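Local coordinates for protein glutathione transferase (PDB 6ZB6) that probably conjugates glutathione to electrophilic xenobiotics such as herbicides, as a phi class detoxifying transferase, at residues Ser72-Val75 with Leu76-Lys80; Met202-Pro205 with Ala206-Lys209. All blocks are in the same frame, centred on the assembly; numbering follows the deposited sequence.

Both contacts are local, between residues close in sequence: interaction 1 lies along the end of a helix, interaction 2 spans the turn into another. Interaction 1 covers the last turns of helix 68-78, in the thioredoxin-like N-terminal domain, and the residues just after it; interaction 2 leads from helix 192-202 into helix 205-214. Their centres lie 19 Å apart and their nearest atoms about 9 Å, so they do not touch. Helix 13-24 is their common neighbour: Val75 and Leu76 pack on Leu22 and Phe21, Ala206 and Ile207 on Glu23, Glu24 and Val20. Bound S-(p-nitrobenzyl)glutathione is about 8 Å from the side chain of Ser72, and a sodium ion about 5 Å from that of Leu76.

Interaction 1 of 2, residues Ser72-Val75 with Leu76-Lys80; sequences SKYV and LRKYK
Leu76 donates its backbone N to Ser72 O (3.0 Å), and Leu76 CG sits 3.3 Å from Ser72 O. Its branched, apolar chain suits a buried position against Phe21 and, from helix 167-170, Phe167. Arg77 N bonds Lys73 O. Lys73 and Arg77 share a first torsion that sets CG beside the backbone N (chi1 -72° and -70°), which sends both long chains the same way, side by side; Lys73 CB lies 4.0 Å above the Arg77 guanidinium, offset toward its rim. Lys73 NZ and Arg77 NH2, both positive, are 4.8 Å apart and not in contact; the exposed arginine reaches Glu89 in a salt bridge. These i to i+4 bonds end helix 68-78 of the thioredoxin-like domain, where Val75 and Leu76 touch helix 13-24 and Tyr74 touches strand 63-66. Lys78 N bonds Tyr74 O. Lys78 suits its place by joining apolar methylenes to a far-reaching amine: CB lies over one face of the Tyr74 ring, CG 4.1 Å above the centre of the Tyr79 ring, and NZ forms a salt bridge with Asp60, which also hydrogen-bonds Tyr74 OH. Lys78 NZ donates to Tyr79 OH too (3.0 Å). Tyr79, first to leave helical angles, still gives its N to Val75 O; its ring edge meets that oxygen, and Tyr79 CD2 touches Val75 CG1 at 4.0 Å.

Interaction 2 of 2, residues Met202-Pro205 with Ala206-Lys209; sequences MARP and AIKK
Lys208 N reaches Arg204 O at 2.8 Å in a nearly straight backbone hydrogen bond (N-H angle 167°). Lys209 N gives the next bond, to Pro205 O at 3.0 Å, its N-H less straight. Proline suits the first turn because its ring nitrogen has no hydrogen to offer and its phi is already near the helical value.

The apolar contacts centre on Ile207. The sulfur of Met202, SD, touches Ile207 CG2 at 3.8 Å, the two side chains crossing at about a right angle; bends at chi2 (-53°) and chi3 (-62°) turn the end of the flexible methionine chain back, so that SD meets the branched isoleucine. Ile207 CG1 lies 3.9 Å from Arg204 CB, and both Met202 and Ile207 also rest on Phe173 of helix 173-179. Ala206, small enough for a buried place, packs on Glu23 and Glu24.

Aliphatic carbons also meet carbonyl oxygens: the long, exposed Lys208 runs its methylenes past them, with Lys208 CG 3.4 Å from Met202 O and Lys208 CD 3.5 Å from Ala203 O.

The charged pair is Arg204 with Glu24: the arginine chain bends at chi3, and its NE forms a salt bridge to helix 13-24.

With Arg204 at the N-cap and proline in the first position after it, this is a helix-turn-helix connection, joining helix 192-202 to helix 205-214 in the helical C-terminal part of the glutathione transferase fold.

Interaction 1 of 2, residues Ser72-Val75 with Leu76-Lys80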
ATOM      1  N   SER A  72      -2.306  -9.064  -5.244  1.00 22.16           N
ATOM      2  CA  SER A  72      -3.422  -8.742  -4.368  1.00 22.74           C
ATOM      3  C   SER A  72      -4.757  -9.091  -5.009  1.00 20.92           C
ATOM      4  O   SER A  72      -5.652  -9.618  -4.339  1.00 20.95           O
ATOM      5  CB  SER A  72      -3.393  -7.256  -3.992  1.00 20.05           C
ATOM      6  OG  SER A  72      -2.228  -6.945  -3.246  1.00 16.94           O
ATOM      7  N   LYS A  73      -4.925  -8.783  -6.299  1.00 22.31           N
ATOM      8  CA  LYS A  73      -6.186  -9.122  -6.952  1.00 22.89           C
ATOM      9  C   LYS A  73      -6.372 -10.632  -7.044  1.00 19.46           C
ATOM     10  O   LYS A  73      -7.496 -11.133  -6.907  1.00 22.09           O
ATOM     11  CB  LYS A  73      -6.268  -8.464  -8.334  1.00 24.04           C
ATOM     12  CG  LYS A  73      -6.483  -6.950  -8.237  1.00 20.58           C
ATOM     13  CD  LYS A  73      -6.826  -6.323  -9.590  1.00 21.17           C
ATOM     14  CE  LYS A  73      -5.578  -6.262 -10.473  1.00 24.75           C
ATOM     15  NZ  LYS A  73      -5.752  -5.401 -11.689  1.00 26.81           N
ATOM     16  N   TYR A  74      -5.285 -11.379  -7.255  1.00 19.75           N
ATOM     17  CA  TYR A  74      -5.403 -12.837  -7.256  1.00 15.96           C
ATOM     18  C   TYR A  74      -5.885 -13.342  -5.899  1.00 22.63           C
ATOM     19  O   TYR A  74      -6.735 -14.235  -5.820  1.00 19.52           O
ATOM     20  CB  TYR A  74      -4.059 -13.471  -7.611  1.00 21.34           C
ATOM     21  CG  TYR A  74      -4.038 -14.975  -7.451  1.00 22.84           C
ATOM     22  CD1 TYR A  74      -4.479 -15.805  -8.483  1.00 22.67           C
ATOM     23  CD2 TYR A  74      -3.589 -15.569  -6.275  1.00 23.05           C
ATOM     24  CE1 TYR A  74      -4.470 -17.176  -8.344  1.00 20.94           C
ATOM     25  CE2 TYR A  74      -3.577 -16.953  -6.128  1.00 20.67           C
ATOM     26  CZ  TYR A  74      -4.010 -17.746  -7.171  1.00 26.47           C
ATOM     27  OH  TYR A  74      -4.000 -19.113  -7.041  1.00 27.97           O
ATOM     28  N   VAL A  75      -5.343 -12.781  -4.819  1.00 20.81           N
ATOM     29  CA  VAL A  75      -5.789 -13.157  -3.476  1.00 20.97           C
ATOM     30  C   VAL A  75      -7.273 -12.861  -3.299  1.00 15.46           C
ATOM     31  O   VAL A  75      -8.043 -13.704  -2.814  1.00 23.47           O
ATOM     32  CB  VAL A  75      -4.943 -12.430  -2.413  1.00 19.46           C
ATOM     33  CG1 VAL A  75      -5.668 -12.444  -1.069  1.00 22.78           C
ATOM     34  CG2 VAL A  75      -3.574 -13.076  -2.308  1.00 22.73           C
ATOM     35  N   LEU A  76      -7.697 -11.655  -3.680  1.00 18.17           N
ATOM     36  CA  LEU A  76      -9.089 -11.258  -3.481  1.00 19.45           C
ATOM     37  C   LEU A  76     -10.044 -12.151  -4.259  1.00 29.39           C
ATOM     38  O   LEU A  76     -11.138 -12.475  -3.773  1.00 24.96           O
ATOM     39  CB  LEU A  76      -9.271  -9.803  -3.889  1.00 24.42           C
ATOM     40  CG  LEU A  76      -8.529  -8.829  -2.958  1.00 23.98           C
ATOM     41  CD1 LEU A  76      -8.616  -7.423  -3.503  1.00 20.99           C
ATOM     42  CD2 LEU A  76      -9.053  -8.923  -1.529  1.00 26.29           C
ATOM     43  N   ARG A  77      -9.649 -12.559  -5.468  1.00 23.80           N
ATOM     44  CA  ARG A  77     -10.510 -13.419  -6.272  1.00 23.62           C
ATOM     45  C   ARG A  77     -10.502 -14.849  -5.759  1.00 25.60           C
ATOM     46  O   ARG A  77     -11.565 -15.473  -5.631  1.00 28.50           O
ATOM     47  CB  ARG A  77     -10.070 -13.370  -7.737  1.00 28.26           C
ATOM     48  CG  ARG A  77     -10.365 -12.046  -8.417  1.00 25.01           C
ATOM     49  CD  ARG A  77      -9.610 -11.926  -9.740  1.00 24.80           C
ATOM     50  NE  ARG A  77      -9.776 -10.584 -10.284  1.00 28.47           N
ATOM     51  CZ  ARG A  77      -8.892  -9.968 -11.064  1.00 29.67           C
ATOM     52  NH1 ARG A  77      -7.770 -10.584 -11.419  1.00 23.02           N
ATOM     53  NH2 ARG A  77      -9.140  -8.733 -11.495  1.00 27.98           N
ATOM     54  N   LYS A  78      -9.319 -15.381  -5.450  1.00 26.58           N
ATOM     55  CA  LYS A  78      -9.235 -16.758  -4.971  1.00 26.77           C
ATOM     56  C   LYS A  78     -10.067 -16.952  -3.712  1.00 31.13           C
ATOM     57  O   LYS A  78     -10.826 -17.921  -3.599  1.00 28.80           O
ATOM     58  CB  LYS A  78      -7.777 -17.140  -4.709  1.00 29.37           C
ATOM     59  CG  LYS A  78      -7.607 -18.593  -4.254  1.00 33.20           C
ATOM     60  CD  LYS A  78      -6.190 -18.878  -3.807  1.00 37.13           C
ATOM     61  CE  LYS A  78      -6.007 -20.355  -3.517  1.00 43.30           C
ATOM     62  NZ  LYS A  78      -4.890 -20.557  -2.575  1.00 48.25           N
ATOM     63  N   TYR A  79      -9.964 -16.022  -2.761  1.00 23.90           N
ATOM     64  CA  TYR A  79     -10.622 -16.174  -1.473  1.00 29.33           C
ATOM     65  C   TYR A  79     -11.939 -15.420  -1.389  1.00 33.16           C
ATOM     66  O   TYR A  79     -12.423 -15.178  -0.283  1.00 42.33           O
ATOM     67  CB  TYR A  79      -9.684 -15.732  -0.348  1.00 25.68           C
ATOM     68  CG  TYR A  79      -8.452 -16.600  -0.264  1.00 28.67           C
ATOM     69  CD1 TYR A  79      -8.507 -17.865   0.308  1.00 32.75           C
ATOM     70  CD2 TYR A  79      -7.239 -16.162  -0.775  1.00 25.14           C
ATOM     71  CE1 TYR A  79      -7.379 -18.664   0.377  1.00 38.99           C
ATOM     72  CE2 TYR A  79      -6.112 -16.948  -0.709  1.00 33.39           C
ATOM     73  CZ  TYR A  79      -6.182 -18.194  -0.135  1.00 42.07           C
ATOM     74  OH  TYR A  79      -5.049 -18.971  -0.083  1.00 47.26           O
ATOM     75  N   LYS A  80     -12.527 -15.057  -2.532  1.00 35.70           N
ATOM     76  CA  LYS A  80     -13.746 -14.252  -2.577  1.00 41.31           C
ATOM     77  C   LYS A  80     -14.761 -14.769  -1.568  1.00 54.23           C
ATOM     78  O   LYS A  80     -15.246 -15.900  -1.689  1.00 45.23           O
ATOM     79  CB  LYS A  80     -14.331 -14.235  -3.996  1.00 45.64           C
ATOM     80  CG  LYS A  80     -15.609 -13.419  -4.139  1.00 52.11           C
ATOM     81  CD  LYS A  80     -15.382 -11.932  -3.846  1.00 58.10           C
ATOM     82  CE  LYS A  80     -16.680 -11.127  -3.968  1.00 57.48           C
ATOM     83  NZ  LYS A  80     -17.670 -11.416  -2.882  1.00 50.16           N
TER

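Interaction 2 of 2, residues Met202-Pro205 with Ala206-Lys209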
ATOM      1  N   MET A 202      -7.389   3.348   8.867  1.00 26.12           N
ATOM      2  CA  MET A 202      -6.549   2.917   9.983  1.00 26.76           C
ATOM      3  C   MET A 202      -7.340   2.191  11.059  1.00 28.48           C
ATOM      4  O   MET A 202      -6.748   1.489  11.887  1.00 30.01           O
ATOM      5  CB  MET A 202      -5.826   4.121  10.600  1.00 24.74           C
ATOM      6  CG  MET A 202      -4.668   4.670   9.749  1.00 25.89           C
ATOM      7  SD  MET A 202      -3.419   3.434   9.250  1.00 31.80           S
ATOM      8  CE  MET A 202      -2.801   2.928  10.849  1.00 33.58           C
ATOM      9  N   ALA A 203      -8.655   2.352  11.078  1.00 27.68           N
ATOM     10  CA  ALA A 203      -9.487   1.649  12.041  1.00 27.45           C
ATOM     11  C   ALA A 203      -9.744   0.197  11.661  1.00 31.15           C
ATOM     12  O   ALA A 203     -10.210  -0.570  12.511  1.00 28.40           O
ATOM     13  CB  ALA A 203     -10.823   2.381  12.200  1.00 26.11           C
ATOM     14  N   ARG A 204      -9.445  -0.205  10.422  1.00 25.04           N
ATOM     15  CA  ARG A 204      -9.785  -1.547   9.981  1.00 27.19           C
ATOM     16  C   ARG A 204      -8.912  -2.574  10.693  1.00 26.11           C
ATOM     17  O   ARG A 204      -7.697  -2.378  10.816  1.00 25.90           O
ATOM     18  CB  ARG A 204      -9.606  -1.676   8.467  1.00 22.46           C
ATOM     19  CG  ARG A 204     -10.618  -0.865   7.677  1.00 27.30           C
ATOM     20  CD  ARG A 204     -10.487  -1.113   6.176  1.00 29.12           C
ATOM     21  NE  ARG A 204     -11.064  -2.392   5.785  1.00 25.45           N
ATOM     22  CZ  ARG A 204     -12.367  -2.610   5.638  1.00 28.05           C
ATOM     23  NH1 ARG A 204     -13.236  -1.629   5.841  1.00 25.88           N
ATOM     24  NH2 ARG A 204     -12.803  -3.814   5.279  1.00 29.81           N
ATOM     25  N   PRO A 205      -9.501  -3.671  11.173  1.00 31.55           N
ATOM     26  CA  PRO A 205      -8.688  -4.711  11.836  1.00 35.38           C
ATOM     27  C   PRO A 205      -7.518  -5.196  10.998  1.00 27.08           C
ATOM     28  O   PRO A 205      -6.402  -5.326  11.521  1.00 25.75           O
ATOM     29  CB  PRO A 205      -9.708  -5.829  12.106  1.00 36.90           C
ATOM     30  CG  PRO A 205     -11.041  -5.133  12.149  1.00 37.24           C
ATOM     31  CD  PRO A 205     -10.944  -3.976  11.187  1.00 29.30           C
ATOM     32  N   ALA A 206      -7.727  -5.452   9.705  1.00 24.01           N
ATOM     33  CA  ALA A 206      -6.615  -5.900   8.869  1.00 26.30           C
ATOM     34  C   ALA A 206      -5.520  -4.843   8.792  1.00 28.75           C
ATOM     35  O   ALA A 206      -4.326  -5.168   8.811  1.00 24.22           O
ATOM     36  CB  ALA A 206      -7.107  -6.251   7.464  1.00 22.86           C
ATOM     37  N   ILE A 207      -5.911  -3.572   8.696  1.00 24.95           N
ATOM     38  CA  ILE A 207      -4.936  -2.486   8.617  1.00 24.75           C
ATOM     39  C   ILE A 207      -4.199  -2.341   9.944  1.00 30.80           C
ATOM     40  O   ILE A 207      -2.975  -2.158   9.978  1.00 27.45           O
ATOM     41  CB  ILE A 207      -5.642  -1.179   8.210  1.00 24.52           C
ATOM     42  CG1 ILE A 207      -6.164  -1.282   6.776  1.00 26.41           C
ATOM     43  CG2 ILE A 207      -4.701   0.024   8.354  1.00 27.55           C
ATOM     44  CD1 ILE A 207      -5.075  -1.224   5.737  1.00 27.89           C
ATOM     45  N   LYS A 208      -4.927  -2.445  11.057  1.00 29.75           N
ATOM     46  CA  LYS A 208      -4.278  -2.381  12.365  1.00 33.99           C
ATOM     47  C   LYS A 208      -3.241  -3.477  12.507  1.00 34.52           C
ATOM     48  O   LYS A 208      -2.143  -3.249  13.035  1.00 29.17           O
ATOM     49  CB  LYS A 208      -5.314  -2.494  13.479  1.00 32.34           C
ATOM     50  CG  LYS A 208      -5.934  -1.177  13.860  1.00 35.60           C
ATOM     51  CD  LYS A 208      -7.339  -1.371  14.381  1.00 45.77           C
ATOM     52  CE  LYS A 208      -7.485  -0.810  15.778  1.00 57.91           C
ATOM     53  NZ  LYS A 208      -8.904  -0.855  16.216  1.00 65.89           N
ATOM     54  N   LYS A 209      -3.567  -4.671  12.020  1.00 31.63           N
ATOM     55  CA  LYS A 209      -2.678  -5.808  12.201  1.00 31.05           C
ATOM     56  C   LYS A 209      -1.392  -5.633  11.407  1.00 24.74           C
ATOM     57  O   LYS A 209      -0.296  -5.835  11.938  1.00 32.38           O
ATOM     58  CB  LYS A 209      -3.398  -7.093  11.809  1.00 31.52           C
ATOM     59  CG  LYS A 209      -2.543  -8.346  11.923  1.00 32.33           C
ATOM     60  CD  LYS A 209      -3.410  -9.574  12.061  1.00 37.17           C
ATOM     61  CE  LYS A 209      -2.591 -10.846  11.963  1.00 39.68           C
ATOM     62  NZ  LYS A 209      -3.476 -12.040  12.061  1.00 45.95           N
TER